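Local coordinates for protein B-cell differentiation antigen CD72 (Mus musculus, PDB 5B1R) that acts as a B-cell co-receptor that recognises the Sm/RNP self-antigen and, by recruiting the phosphatase SHP-1, dampens B-cell receptor signalling, at residues S54-S57 and G58-E61. The protein carries 2 engineered substitutions. Sequence-based numbering, arbitrary orientation.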
loop_
_atom_site.group_PDB
_atom_site.type_symbol
_atom_site.label_atom_id
_atom_site.label_comp_id
_atom_site.label_asym_id
_atom_site.label_seq_id
_atom_site.Cartn_x
_atom_site.Cartn_y
_atom_site.Cartn_z
ATOM N N SER A 54 -5.084 -9.081 -1.065
ATOM C CA SER A 54 -6.505 -8.782 -0.982
ATOM C C SER A 54 -6.636 -7.347 -0.492
ATOM O O SER A 54 -6.201 -7.035 0.613
ATOM C CB SER A 54 -7.160 -9.716 0.022
ATOM O OG SER A 54 -8.500 -9.327 0.239
ATOM N N LEU A 55 -7.231 -6.493 -1.324
ATOM C CA LEU A 55 -7.372 -5.069 -1.035
ATOM C C LEU A 55 -8.817 -4.751 -0.696
ATOM O O LEU A 55 -9.724 -5.379 -1.236
ATOM C CB LEU A 55 -7.001 -4.255 -2.274
ATOM C CG LEU A 55 -5.613 -4.520 -2.871
ATOM C CD1 LEU A 55 -5.460 -3.808 -4.202
ATOM C CD2 LEU A 55 -4.524 -4.056 -1.913
ATOM N N PRO A 56 -9.048 -3.742 0.156
ATOM C CA PRO A 56 -10.432 -3.291 0.363
ATOM C C PRO A 56 -10.969 -2.642 -0.908
ATOM O O PRO A 56 -10.220 -1.966 -1.629
ATOM C CB PRO A 56 -10.317 -2.272 1.496
ATOM C CG PRO A 56 -8.925 -2.034 1.711
ATOM C CD PRO A 56 -8.075 -2.995 0.965
ATOM N N SER A 57 -12.246 -2.860 -1.202
ATOM C CA SER A 57 -12.845 -2.367 -2.438
ATOM C C SER A 57 -12.705 -0.862 -2.615
ATOM O O SER A 57 -12.460 -0.376 -3.723
ATOM C CB SER A 57 -14.327 -2.724 -2.486
ATOM O OG SER A 57 -14.513 -4.126 -2.447
ATOM N N GLY A 58 -12.879 -0.117 -1.522
ATOM C CA GLY A 58 -12.854 1.332 -1.628
ATOM C C GLY A 58 -11.512 1.834 -2.112
ATOM O O GLY A 58 -11.436 2.828 -2.836
ATOM N N LEU A 59 -10.449 1.148 -1.700
ATOM C CA LEU A 59 -9.109 1.480 -2.157
ATOM C C LEU A 59 -8.883 0.973 -3.584
ATOM O O LEU A 59 -8.422 1.724 -4.462
ATOM C CB LEU A 59 -8.058 0.891 -1.207
ATOM C CG LEU A 59 -6.603 1.015 -1.660
ATOM C CD1 LEU A 59 -6.136 2.460 -1.757
ATOM C CD2 LEU A 59 -5.732 0.229 -0.694
ATOM N N GLU A 60 -9.182 -0.307 -3.818
ATOM C CA GLU A 60 -8.887 -0.936 -5.094
ATOM C C GLU A 60 -9.518 -0.164 -6.248
ATOM O O GLU A 60 -8.892 0.032 -7.291
ATOM C CB GLU A 60 -9.369 -2.385 -5.069
ATOM C CG GLU A 60 -9.049 -3.143 -6.344
ATOM C CD GLU A 60 -9.222 -4.646 -6.234
ATOM O OE1 GLU A 60 -9.273 -5.183 -5.098
ATOM O OE2 GLU A 60 -9.274 -5.301 -7.300
ATOM N N GLU A 61 -10.743 0.315 -6.046
ATOM C CA GLU A 61 -11.472 0.987 -7.111
ATOM C C GLU A 61 -10.896 2.338 -7.496
ATOM O O GLU A 61 -11.204 2.844 -8.576
ATOM C CB GLU A 61 -12.933 1.150 -6.722
ATOM C CG GLU A 61 -13.687 -0.170 -6.656
ATOM C CD GLU A 61 -15.161 0.003 -6.308
ATOM O OE1 GLU A 61 -15.804 -1.013 -5.961
ATOM O OE2 GLU A 61 -15.680 1.145 -6.377
HETATM O O HOH W 1 -8.149 -7.336 -3.906
HETATM O O HOH W 2 -11.489 -5.419 -3.532
#
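OE1 of E60 accepts hydrogen bonds from two waters that link it to the chain just ahead of its own helix, the short helix 57-60 of this C-type lectin-like domain. One water donates to E60 OE1 at 2.7 Å and accepts from L55 N; the other also donates to OE1 and gives its second hydrogen to L55 O, 2.9 Å away. With CG anti to the backbone N (chi1 -178°) and the chain extended beyond it, the E60 carboxylate reaches back over L55, and the two side chains cross at about a right angle, L55 CB lying 3.7 Å from E60 OE1. P56 takes the N-cap position. Its carbonyl O accepts the nearly straight bond from E60 N (2.9 Å, 172°) and a weak, bent one from L59 N, while S57 O receives E61 N at 3.0 Å. On the inner side, the P56 ring and L59 pack against F43 and against F17 of strand 15-21; L55 and E60 also touch W98 of strand 97-104. The exposed E61 side chain extends outward, but leaves with CG beside its backbone N, which sets CG 3.2 Å from S57 O.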